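Local coordinates for cellulase (glycosyl hydrolase family 5) (Bacteroides ovatus, PDB 3ZMR), which hydrolyses internal beta-1,4-glucosidic linkages in the backbone of xyloglucan with retention of anomeric configuration, releasing xyloglucan oligosaccharides, at residues T260-N265 with E334-D339; E275-V280 with Q307-D312; G220-P225 with N282-V287; V383-N388 with K429-P434. All blocks are in the same frame, centred on the assembly; numbering follows the deposited sequence.

Interaction 1 (T260-N265 with E334-D339); sequences TNEVNN and ECHYYD. With BGC (beta-D-glucopyranose), chain C; GLC (alpha-D-glucopyranose), chain L.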
# COMPACT_ATOMS: atom_id res chain seq x y z
N THR A 260 -0.76 0.73 -5.62
CA THR A 260 0.61 0.87 -6.11
C THR A 260 1.43 -0.33 -5.64
O THR A 260 0.95 -1.16 -4.88
CB THR A 260 1.27 2.19 -5.62
OG1 THR A 260 1.59 2.09 -4.23
CG2 THR A 260 0.38 3.41 -5.88
N ASN A 261 2.69 -0.37 -6.05
CA ASN A 261 3.61 -1.39 -5.58
C ASN A 261 4.67 -0.72 -4.69
O ASN A 261 4.34 -0.25 -3.60
CB ASN A 261 4.17 -2.18 -6.74
CG ASN A 261 5.00 -3.37 -6.29
OD1 ASN A 261 4.60 -4.10 -5.39
ND2 ASN A 261 6.15 -3.58 -6.92
N GLU A 262 5.93 -0.65 -5.16
CA GLU A 262 7.07 -0.15 -4.38
C GLU A 262 7.52 1.22 -4.91
O GLU A 262 8.42 1.31 -5.74
CB GLU A 262 8.25 -1.15 -4.37
CG GLU A 262 7.94 -2.49 -3.74
CD GLU A 262 9.12 -3.44 -3.72
OE1 GLU A 262 10.18 -3.06 -4.31
OE2 GLU A 262 8.94 -4.55 -3.14
N VAL A 263 6.86 2.28 -4.46
CA VAL A 263 7.14 3.64 -4.94
C VAL A 263 8.48 4.07 -4.32
O VAL A 263 8.70 3.95 -3.12
CB VAL A 263 6.02 4.63 -4.58
CG1 VAL A 263 6.43 6.06 -4.96
CG2 VAL A 263 4.74 4.21 -5.30
N ASN A 264 9.35 4.57 -5.19
CA ASN A 264 10.73 4.96 -4.90
C ASN A 264 11.02 6.21 -5.72
O ASN A 264 10.32 6.50 -6.65
CB ASN A 264 11.67 3.81 -5.40
CG ASN A 264 13.13 4.04 -5.11
OD1 ASN A 264 13.95 4.08 -6.04
ND2 ASN A 264 13.47 4.15 -3.84
N ASN A 265 12.06 6.96 -5.35
CA ASN A 265 12.59 7.98 -6.24
C ASN A 265 13.74 7.43 -7.12
O ASN A 265 14.88 7.38 -6.69
CB ASN A 265 13.03 9.21 -5.48
CG ASN A 265 13.40 10.34 -6.41
OD1 ASN A 265 13.36 10.16 -7.65
ND2 ASN A 265 13.75 11.49 -5.85
N GLU A 334 -0.00 -2.04 3.25
CA GLU A 334 0.88 -3.06 2.67
C GLU A 334 2.35 -2.67 2.83
O GLU A 334 2.76 -1.57 2.47
CB GLU A 334 0.57 -3.27 1.19
CG GLU A 334 1.50 -4.25 0.48
CD GLU A 334 1.14 -4.53 -0.95
OE1 GLU A 334 0.28 -3.79 -1.52
OE2 GLU A 334 1.72 -5.51 -1.51
N CYS A 335 3.13 -3.63 3.33
CA CYS A 335 4.58 -3.62 3.31
C CYS A 335 5.06 -4.91 2.66
O CYS A 335 4.31 -5.90 2.57
CB CYS A 335 5.17 -3.54 4.71
SG CYS A 335 4.72 -2.04 5.64
N HIS A 336 6.31 -4.90 2.19
CA HIS A 336 6.98 -6.10 1.74
C HIS A 336 8.12 -6.37 2.70
O HIS A 336 8.58 -5.46 3.38
CB HIS A 336 7.47 -5.94 0.29
CG HIS A 336 6.38 -5.72 -0.70
ND1 HIS A 336 6.61 -5.34 -2.00
CD2 HIS A 336 5.04 -5.85 -0.59
CE1 HIS A 336 5.46 -5.23 -2.64
NE2 HIS A 336 4.49 -5.52 -1.79
N TYR A 337 8.60 -7.61 2.73
CA TYR A 337 9.63 -7.97 3.73
C TYR A 337 10.58 -9.00 3.13
O TYR A 337 10.20 -10.15 2.90
CB TYR A 337 9.00 -8.52 5.03
CG TYR A 337 10.03 -8.66 6.11
CD1 TYR A 337 10.55 -7.55 6.77
CD2 TYR A 337 10.56 -9.91 6.43
CE1 TYR A 337 11.54 -7.70 7.73
CE2 TYR A 337 11.53 -10.07 7.39
CZ TYR A 337 12.02 -8.95 8.05
OH TYR A 337 12.99 -9.09 9.01
N TYR A 338 11.80 -8.56 2.92
CA TYR A 338 12.86 -9.41 2.33
C TYR A 338 14.17 -9.39 3.13
O TYR A 338 15.21 -9.83 2.64
CB TYR A 338 13.12 -9.00 0.89
CG TYR A 338 12.04 -9.37 -0.10
CD1 TYR A 338 11.86 -10.69 -0.47
CD2 TYR A 338 11.23 -8.41 -0.69
CE1 TYR A 338 10.91 -11.04 -1.41
CE2 TYR A 338 10.29 -8.75 -1.63
CZ TYR A 338 10.13 -10.07 -2.01
OH TYR A 338 9.24 -10.44 -2.99
N ASP A 339 14.15 -8.91 4.37
CA ASP A 339 15.35 -8.91 5.19
C ASP A 339 15.63 -10.34 5.64
O ASP A 339 14.72 -11.08 6.00
CB ASP A 339 15.20 -8.02 6.45
CG ASP A 339 14.97 -6.54 6.13
OD1 ASP A 339 15.25 -6.10 5.00
OD2 ASP A 339 14.52 -5.83 7.07
C2 BGC C . 8.79 -6.23 -6.17
C3 BGC C . 8.87 -7.53 -6.98
C4 BGC C . 10.28 -8.12 -6.99
C5 BGC C . 10.67 -8.22 -5.51
C6 BGC C . 12.04 -8.87 -5.36
C1 BGC C . 9.47 -6.23 -4.79
O2 BGC C . 7.42 -5.87 -6.00
O3 BGC C . 8.44 -7.26 -8.33
O4 BGC C . 10.29 -9.38 -7.72
O5 BGC C . 10.71 -6.92 -4.89
O6 BGC C . 12.93 -8.21 -6.27
C1 GLC L . 9.47 -6.72 -4.85
C2 GLC L . 8.81 -6.44 -6.20
C3 GLC L . 8.84 -7.67 -7.11
C4 GLC L . 10.30 -8.14 -7.19
C5 GLC L . 10.91 -8.25 -5.79
C6 GLC L . 12.36 -8.74 -5.78
O2 GLC L . 7.51 -5.97 -5.97
O3 GLC L . 8.24 -7.40 -8.39
O4 GLC L . 10.26 -9.40 -7.80
O5 GLC L . 10.82 -7.02 -5.11
O6 GLC L . 12.32 -10.15 -5.67
O HOH W 1 0.69 -3.85 -4.25
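Glu262 and His336 turn CG the same way, anti to their own carbonyl carbons (chi1 -62° in each), and the chain of Glu262 then runs out extended, so that its carboxylate arrives at the edge of the imidazole. There His336 ND1 donates to Glu262 OE2 over 2.7 Å, a nearly straight bond (168°) that lies in the ring plane and uses the anti lone pair of the carboxylate oxygen. Carboxylate and ring are nevertheless turned 53° against each other. The other ring nitrogen, His336 NE2, gives its hydrogen to Glu334 OE2 at 2.8 Å, reaching that oxygen from above the carboxylate plane. With both nitrogens engaged, the rotation of the imidazole is fixed; Glu334 is itself paired with Arg172. Asn261 OD1, which accepts from Arg172, lies at the ring edge between the two nitrogens, 3.1 Å from His336 CE1, while Asn261 ND2 donates to the sugar, 2.8 Å from O2 of the beta-glucose form. His216 also bonds the sugar. One water donates to Thr260 O and to Glu334 OE1, bridging the two segments. Tyr338 flanks the glucose, and its OH is hydrogen-bonded to Glu395, the probable nucleophile. Glu262 is probably the proton donor, and the acidic pair at the ends of barrel strands 4 and 7, with an Asn-Glu sequence at the former, is the hallmark of the retaining family 5 (beta/alpha)8-barrel active site.

Interaction 2 (E275-V280 with Q307-D312); sequences EENYRV and QAYNTD. With EDO (1,2-ethanediol), chain J.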
# COMPACT_ATOMS: atom_id res chain seq x y z
N GLU A 275 11.01 14.77 2.97
CA GLU A 275 9.63 15.05 3.32
C GLU A 275 8.74 15.25 2.08
O GLU A 275 7.58 14.78 2.05
CB GLU A 275 9.56 16.19 4.34
CG GLU A 275 10.03 15.79 5.75
CD GLU A 275 9.37 14.52 6.33
OE1 GLU A 275 8.13 14.31 6.20
OE2 GLU A 275 10.09 13.71 6.96
N GLU A 276 9.31 15.86 1.04
CA GLU A 276 8.62 15.98 -0.25
C GLU A 276 8.25 14.59 -0.81
O GLU A 276 7.12 14.36 -1.24
CB GLU A 276 9.49 16.75 -1.26
CG GLU A 276 8.96 16.73 -2.67
CD GLU A 276 9.87 17.41 -3.68
OE1 GLU A 276 11.08 17.51 -3.42
OE2 GLU A 276 9.38 17.80 -4.76
N ASN A 277 9.22 13.67 -0.80
CA ASN A 277 8.97 12.33 -1.30
C ASN A 277 7.83 11.62 -0.55
O ASN A 277 6.94 11.00 -1.17
CB ASN A 277 10.20 11.44 -1.23
CG ASN A 277 11.40 11.95 -2.02
OD1 ASN A 277 12.52 11.69 -1.58
ND2 ASN A 277 11.20 12.57 -3.20
N TYR A 278 7.84 11.70 0.78
CA TYR A 278 6.75 11.09 1.57
C TYR A 278 5.40 11.75 1.32
O TYR A 278 4.37 11.08 1.23
CB TYR A 278 7.08 11.03 3.05
CG TYR A 278 8.28 10.19 3.38
CD1 TYR A 278 8.32 8.83 3.10
CD2 TYR A 278 9.40 10.77 3.98
CE1 TYR A 278 9.43 8.07 3.41
CE2 TYR A 278 10.52 10.01 4.30
CZ TYR A 278 10.54 8.66 3.98
OH TYR A 278 11.62 7.86 4.31
N ARG A 279 5.39 13.07 1.20
CA ARG A 279 4.16 13.79 0.92
C ARG A 279 3.54 13.38 -0.41
O ARG A 279 2.33 13.11 -0.50
CB ARG A 279 4.40 15.32 0.99
CG ARG A 279 3.16 16.14 0.63
CD ARG A 279 3.30 17.62 0.98
NE ARG A 279 4.58 18.15 0.52
CZ ARG A 279 4.91 18.40 -0.74
NH1 ARG A 279 4.03 18.20 -1.73
NH2 ARG A 279 6.13 18.88 -1.03
N VAL A 280 4.37 13.30 -1.43
CA VAL A 280 3.88 13.02 -2.76
C VAL A 280 3.47 11.53 -2.85
O VAL A 280 2.44 11.19 -3.42
CB VAL A 280 4.90 13.40 -3.85
CG1 VAL A 280 4.41 12.93 -5.20
CG2 VAL A 280 5.15 14.90 -3.84
N GLN A 307 0.04 1.51 0.21
CA GLN A 307 1.40 1.06 0.44
C GLN A 307 2.25 2.05 1.21
O GLN A 307 2.14 3.28 1.05
CB GLN A 307 2.09 0.81 -0.90
CG GLN A 307 1.53 -0.36 -1.69
CD GLN A 307 0.10 -0.16 -2.10
OE1 GLN A 307 -0.28 0.88 -2.68
NE2 GLN A 307 -0.73 -1.16 -1.83
N ALA A 308 3.11 1.50 2.06
CA ALA A 308 4.21 2.28 2.64
C ALA A 308 5.20 2.69 1.54
O ALA A 308 5.24 2.09 0.47
CB ALA A 308 4.91 1.48 3.70
N TYR A 309 5.98 3.72 1.84
CA TYR A 309 7.02 4.19 0.93
C TYR A 309 8.00 3.01 0.71
O TYR A 309 8.46 2.43 1.68
CB TYR A 309 7.73 5.41 1.50
CG TYR A 309 8.60 6.12 0.47
CD1 TYR A 309 9.90 5.68 0.21
CD2 TYR A 309 8.12 7.22 -0.24
CE1 TYR A 309 10.68 6.31 -0.75
CE2 TYR A 309 8.92 7.87 -1.19
CZ TYR A 309 10.18 7.40 -1.44
OH TYR A 309 10.93 8.07 -2.39
N ASN A 310 8.29 2.68 -0.56
CA ASN A 310 9.18 1.53 -0.85
C ASN A 310 8.60 0.19 -0.34
O ASN A 310 9.33 -0.80 -0.26
CB ASN A 310 10.57 1.70 -0.19
CG ASN A 310 11.56 2.57 -0.96
OD1 ASN A 310 11.28 3.13 -2.02
ND2 ASN A 310 12.74 2.68 -0.40
N THR A 311 7.32 0.19 0.06
CA THR A 311 6.71 -0.91 0.89
C THR A 311 7.60 -1.28 2.11
O THR A 311 7.59 -2.40 2.61
CB THR A 311 6.31 -2.17 0.10
OG1 THR A 311 7.47 -2.71 -0.55
CG2 THR A 311 5.24 -1.85 -0.89
N ASP A 312 8.34 -0.30 2.62
CA ASP A 312 9.32 -0.58 3.68
C ASP A 312 8.69 -0.44 5.06
O ASP A 312 8.04 0.57 5.36
CB ASP A 312 10.50 0.39 3.57
CG ASP A 312 11.54 0.17 4.63
OD1 ASP A 312 12.27 -0.83 4.52
OD2 ASP A 312 11.59 0.93 5.61
C1 EDO J . 11.56 -2.54 1.43
O1 EDO J . 12.10 -2.93 2.72
C2 EDO J . 10.63 -3.62 0.87
O2 EDO J . 11.40 -4.78 0.51
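The Tyr278 ring turns its edge to the face of Tyr309 in a T-shaped (edge-to-face) stack, with centroids 5.0 Å apart and planes at 68°. Tyr309 CB lies in the plane of the Tyr278 ring, at its edge, and the carbonyl oxygen of Asn277 sits near the plane of the Tyr309 ring, at that ring's edge. The pair belongs to the (beta/alpha)8 barrel, where it joins the first turns of helix 275-293 to the loop that follows strand 304-307. CG of Tyr309 is anti to its backbone N (chi1 -167°), which carries the phenol out of the loop and up to the helix. Tyr278 CE1 lies 3.6 Å from Tyr309 CG. From the residue before, Asn277 lays its CB beside the phenol oxygen of Tyr309; its amide is occupied elsewhere, ND2 donating to Pro225 O. His319 stacks on Tyr278, so helix 313-319 shares in this aromatic cluster. The loop folds tightly: Thr311 N bonds Ala308 O, and Asp312 N bonds Tyr309 O at 2.9 Å. Asp312 then N-caps helix 313-319 through OD2 to the backbone of Lys315, while Asp312 OD1 accepts, at 2.8 Å, from O1 of a 1,2-ethanediol probably left from crystallisation.

Interaction 3 (G220-P225 with N282-V287); sequences GWLNHP and NGFNQV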
# COMPACT_ATOMS: atom_id res chain seq x y z
N GLY A 220 8.53 1.49 -13.98
CA GLY A 220 8.92 2.46 -12.95
C GLY A 220 8.39 3.88 -13.17
O GLY A 220 8.88 4.82 -12.53
N TRP A 221 7.39 4.07 -14.04
CA TRP A 221 6.89 5.43 -14.30
C TRP A 221 6.42 6.18 -13.06
O TRP A 221 6.46 7.40 -13.05
CB TRP A 221 5.76 5.41 -15.30
CG TRP A 221 4.51 4.70 -14.87
CD1 TRP A 221 4.20 3.37 -15.08
CD2 TRP A 221 3.42 5.26 -14.12
NE1 TRP A 221 2.97 3.08 -14.52
CE2 TRP A 221 2.46 4.22 -13.95
CE3 TRP A 221 3.12 6.53 -13.64
CZ2 TRP A 221 1.26 4.42 -13.23
CZ3 TRP A 221 1.91 6.73 -12.97
CH2 TRP A 221 0.98 5.70 -12.81
N LEU A 222 5.96 5.45 -12.03
CA LEU A 222 5.41 6.10 -10.83
C LEU A 222 6.53 6.55 -9.87
O LEU A 222 6.28 7.26 -8.90
CB LEU A 222 4.41 5.19 -10.11
CG LEU A 222 3.54 5.82 -9.02
CD1 LEU A 222 2.78 7.05 -9.48
CD2 LEU A 222 2.61 4.77 -8.45
N ASN A 223 7.76 6.13 -10.14
CA ASN A 223 8.87 6.34 -9.22
C ASN A 223 9.52 7.71 -9.32
O ASN A 223 10.75 7.84 -9.47
CB ASN A 223 9.91 5.22 -9.38
CG ASN A 223 9.40 3.88 -8.89
OD1 ASN A 223 8.46 3.80 -8.10
ND2 ASN A 223 10.01 2.80 -9.38
N HIS A 224 8.67 8.72 -9.24
CA HIS A 224 9.10 10.12 -9.23
C HIS A 224 8.26 10.93 -8.25
O HIS A 224 7.49 11.82 -8.66
CB HIS A 224 9.05 10.72 -10.62
CG HIS A 224 9.80 9.91 -11.62
ND1 HIS A 224 11.17 9.99 -11.74
CD2 HIS A 224 9.40 8.94 -12.47
CE1 HIS A 224 11.58 9.12 -12.65
NE2 HIS A 224 10.52 8.47 -13.11
N PRO A 225 8.43 10.65 -6.96
CA PRO A 225 7.55 11.25 -5.94
C PRO A 225 8.06 12.64 -5.55
O PRO A 225 8.55 12.85 -4.46
CB PRO A 225 7.65 10.26 -4.77
CG PRO A 225 9.04 9.73 -4.89
CD PRO A 225 9.31 9.64 -6.37
N ASN A 282 2.54 9.48 -0.25
CA ASN A 282 1.28 9.36 0.48
C ASN A 282 0.11 9.92 -0.36
O ASN A 282 -0.98 9.32 -0.39
CB ASN A 282 1.37 10.07 1.82
CG ASN A 282 2.02 9.23 2.92
OD1 ASN A 282 1.62 8.09 3.18
ND2 ASN A 282 2.97 9.83 3.62
N GLY A 283 0.39 10.96 -1.14
CA GLY A 283 -0.58 11.51 -2.06
C GLY A 283 -1.09 10.52 -3.11
O GLY A 283 -2.26 10.54 -3.47
N PHE A 284 -0.19 9.69 -3.64
CA PHE A 284 -0.59 8.64 -4.61
C PHE A 284 -1.64 7.71 -3.99
O PHE A 284 -2.60 7.29 -4.65
CB PHE A 284 0.61 7.81 -5.09
CG PHE A 284 1.66 8.60 -5.89
CD1 PHE A 284 1.35 9.73 -6.64
CD2 PHE A 284 2.99 8.20 -5.86
CE1 PHE A 284 2.34 10.43 -7.34
CE2 PHE A 284 3.98 8.86 -6.57
CZ PHE A 284 3.66 9.98 -7.31
N ASN A 285 -1.41 7.32 -2.73
CA ASN A 285 -2.38 6.49 -2.01
C ASN A 285 -3.74 7.16 -1.94
O ASN A 285 -4.77 6.54 -2.17
CB ASN A 285 -1.91 6.13 -0.60
CG ASN A 285 -0.73 5.17 -0.58
OD1 ASN A 285 -0.48 4.43 -1.52
ND2 ASN A 285 -0.01 5.19 0.53
N GLN A 286 -3.74 8.45 -1.67
CA GLN A 286 -4.98 9.23 -1.63
C GLN A 286 -5.68 9.31 -3.00
O GLN A 286 -6.91 9.16 -3.08
CB GLN A 286 -4.73 10.64 -1.06
CG GLN A 286 -6.06 11.37 -0.84
CD GLN A 286 -6.82 10.82 0.35
OE1 GLN A 286 -6.38 10.96 1.49
NE2 GLN A 286 -7.95 10.16 0.08
N VAL A 287 -4.92 9.54 -4.06
CA VAL A 287 -5.46 9.53 -5.41
C VAL A 287 -6.18 8.21 -5.70
O VAL A 287 -7.29 8.17 -6.24
CB VAL A 287 -4.38 9.80 -6.48
CG1 VAL A 287 -4.95 9.61 -7.89
CG2 VAL A 287 -3.83 11.21 -6.34
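A type I beta turn, Gly220 to Asn223, in the loop between strand 210-214 and helix 227-248 of the (beta/alpha)8 barrel presents Leu222 to Phe284 of helix 275-293. The contact is a CH-pi interaction: Leu222 CD1 stands over the centre of the phenyl face, 3.6 Å from the centroid of the Phe284 ring and 12° off its normal. The leucine and phenylalanine side chains run antiparallel alongside each other. The leucine gets there because its CG is anti to the backbone N (chi1 -168°), and chi2 then swings CD1 over the aromatic carbons. Leu222 O also lies near the ring, 3.6 Å from Phe284 CE2. Pro225 packs more loosely against the same side chain, its CB 4.3 Å from Phe284 CE2. No hydrogen bond crosses between the segments. Polar groups nearby tie the loop elsewhere: Asn223, at the centre of an inverse gamma turn, bonds Asn264 and Asp266 of the loop that carries Glu262. Helix 227-248 meets the same phenylalanine through Asp234. At the rim of the ring, the carbonyl oxygen of His224 lies near the phenyl plane, 4.5 Å from Phe284 CZ.

Interaction 4 (V383-N388 with K429-P434); sequences VFINNN and KNKLVP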
# COMPACT_ATOMS: atom_id res chain seq x y z
N VAL A 383 1.86 -0.81 15.88
CA VAL A 383 1.27 0.53 15.93
C VAL A 383 0.05 0.63 15.00
O VAL A 383 -0.95 1.27 15.33
CB VAL A 383 2.32 1.63 15.65
CG1 VAL A 383 2.85 1.58 14.23
CG2 VAL A 383 1.73 3.00 15.93
N PHE A 384 0.12 -0.03 13.84
CA PHE A 384 -1.03 -0.09 12.94
C PHE A 384 -2.12 -1.01 13.45
O PHE A 384 -3.29 -0.60 13.51
CB PHE A 384 -0.56 -0.48 11.51
CG PHE A 384 0.38 0.53 10.94
CD1 PHE A 384 -0.07 1.77 10.57
CD2 PHE A 384 1.74 0.27 10.84
CE1 PHE A 384 0.80 2.75 10.14
CE2 PHE A 384 2.61 1.25 10.39
CZ PHE A 384 2.14 2.47 10.01
N ILE A 385 -1.74 -2.21 13.88
CA ILE A 385 -2.71 -3.20 14.33
C ILE A 385 -3.54 -2.62 15.49
O ILE A 385 -4.76 -2.74 15.53
CB ILE A 385 -2.03 -4.53 14.72
CG1 ILE A 385 -1.27 -5.12 13.51
CG2 ILE A 385 -3.03 -5.53 15.31
CD1 ILE A 385 -2.15 -5.41 12.31
N ASN A 386 -2.85 -1.98 16.43
CA ASN A 386 -3.51 -1.40 17.61
C ASN A 386 -4.34 -0.16 17.29
O ASN A 386 -5.26 0.20 18.04
CB ASN A 386 -2.50 -1.09 18.70
CG ASN A 386 -1.95 -2.33 19.38
OD1 ASN A 386 -2.64 -3.36 19.46
ND2 ASN A 386 -0.71 -2.25 19.87
N ASN A 387 -4.08 0.46 16.14
CA ASN A 387 -4.91 1.50 15.56
C ASN A 387 -6.01 0.98 14.65
O ASN A 387 -6.64 1.76 13.91
CB ASN A 387 -4.05 2.57 14.88
CG ASN A 387 -3.51 3.62 15.85
OD1 ASN A 387 -4.19 3.99 16.80
ND2 ASN A 387 -2.34 4.15 15.56
N ASN A 388 -6.26 -0.34 14.69
CA ASN A 388 -7.31 -0.98 13.90
C ASN A 388 -7.07 -0.89 12.38
O ASN A 388 -8.01 -0.93 11.60
CB ASN A 388 -8.71 -0.41 14.27
CG ASN A 388 -9.85 -1.34 13.93
OD1 ASN A 388 -9.74 -2.57 13.93
ND2 ASN A 388 -11.00 -0.73 13.63
N LYS A 429 1.76 -14.07 14.81
CA LYS A 429 1.84 -13.53 16.17
C LYS A 429 1.43 -12.06 16.20
O LYS A 429 0.83 -11.59 17.15
CB LYS A 429 3.27 -13.69 16.74
CG LYS A 429 3.46 -13.25 18.18
CD LYS A 429 4.90 -13.45 18.67
CE LYS A 429 5.13 -12.79 20.03
NZ LYS A 429 5.26 -11.30 19.94
N ASN A 430 1.77 -11.35 15.13
CA ASN A 430 1.57 -9.91 15.02
C ASN A 430 0.32 -9.52 14.23
O ASN A 430 0.10 -8.32 13.95
CB ASN A 430 2.83 -9.27 14.45
CG ASN A 430 3.90 -9.16 15.51
OD1 ASN A 430 3.79 -8.32 16.39
ND2 ASN A 430 4.91 -10.02 15.45
N LYS A 431 -0.49 -10.51 13.89
CA LYS A 431 -1.77 -10.32 13.17
C LYS A 431 -1.59 -9.76 11.76
O LYS A 431 -2.49 -9.11 11.24
CB LYS A 431 -2.76 -9.48 14.01
CG LYS A 431 -3.02 -10.07 15.41
CD LYS A 431 -4.18 -9.35 16.09
CE LYS A 431 -4.55 -9.93 17.44
NZ LYS A 431 -3.36 -9.98 18.33
N LEU A 432 -0.43 -10.01 11.15
CA LEU A 432 -0.11 -9.61 9.77
C LEU A 432 -0.45 -10.75 8.82
O LEU A 432 -0.34 -11.93 9.17
CB LEU A 432 1.39 -9.28 9.64
CG LEU A 432 2.02 -8.51 10.79
CD1 LEU A 432 3.51 -8.37 10.52
CD2 LEU A 432 1.36 -7.15 11.01
N VAL A 433 -0.86 -10.40 7.60
CA VAL A 433 -1.21 -11.40 6.60
C VAL A 433 -0.05 -11.63 5.63
O VAL A 433 0.30 -10.72 4.88
CB VAL A 433 -2.43 -10.94 5.75
CG1 VAL A 433 -2.79 -11.96 4.68
CG2 VAL A 433 -3.63 -10.65 6.65
N PRO A 434 0.56 -12.83 5.65
CA PRO A 434 1.78 -13.04 4.86
C PRO A 434 1.51 -13.66 3.49
O PRO A 434 0.88 -14.72 3.43
CB PRO A 434 2.57 -14.01 5.73
CG PRO A 434 1.52 -14.86 6.35
CD PRO A 434 0.35 -13.93 6.61
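Ile385 carries this contact from its side of the interface, and its branches divide it into a close inner part and a looser outer one. With CG1 anti to the carbonyl carbon and CG2 anti to the backbone N (chi1 -60°), the side chain splits between the two. On the inner side the CG1-CD1 arm points at the turn after helix 406-429: Ile385 CG1 lies 3.5 Å from Asn430 O, and Ile385 CD1 is 3.9 Å from Lys431 O. Ile385 CD1 also comes within 4.1 Å of Leu432 CD2, the leucine side chain crossing that of the isoleucine at an angle. Leu432 is buried, and Val391 of the neighbouring barrel strand touches both Leu432 and Ile385, which extends the apolar packing toward the barrel wall. The outer side is thinner. There Ile385 CG2 meets the aliphatic part of Lys431, with Lys431 CD 4.1 Å away, and the amine end of the exposed lysine leads off from the contact. The lysine therefore contributes its methylenes and not its charge. No hydrogen bond crosses between the segments. Asn430 turns its amide back to Thr426 O, within its own helix end. Both segments contain the end of a helix: Asn388 and Lys431, each with positive phi, are the C-prime residues of two Schellman motifs, and the second leads directly into strand 433-436. Away from the sugar-binding site, the contact is structural packing beside the strands of the (beta/alpha)8 barrel, joining helix 382-386 to the turn between helix 406-429 and the last barrel strand.

Interactions 1 and 2 are buried, whereas 3 and 4 are only partly so. The first three form one continuous region: helix 275-293 serves both 2 and 3, Gln307 bonds Thr260 and Glu334 of interaction 1 as well as Asn285 of interaction 3, and Asn277 reaches Pro225. Chemistry follows place. Interaction 1, at the sugar, is made of charged and polar side chains; interaction 2, behind it, is aromatic; interaction 3 rests a methyl on a phenyl face. Interaction 4 stands apart, its centre about 17 Å from that of interaction 1, and is aliphatic, thinning toward solvent, though it and interaction 1 both reach the barrel sheet.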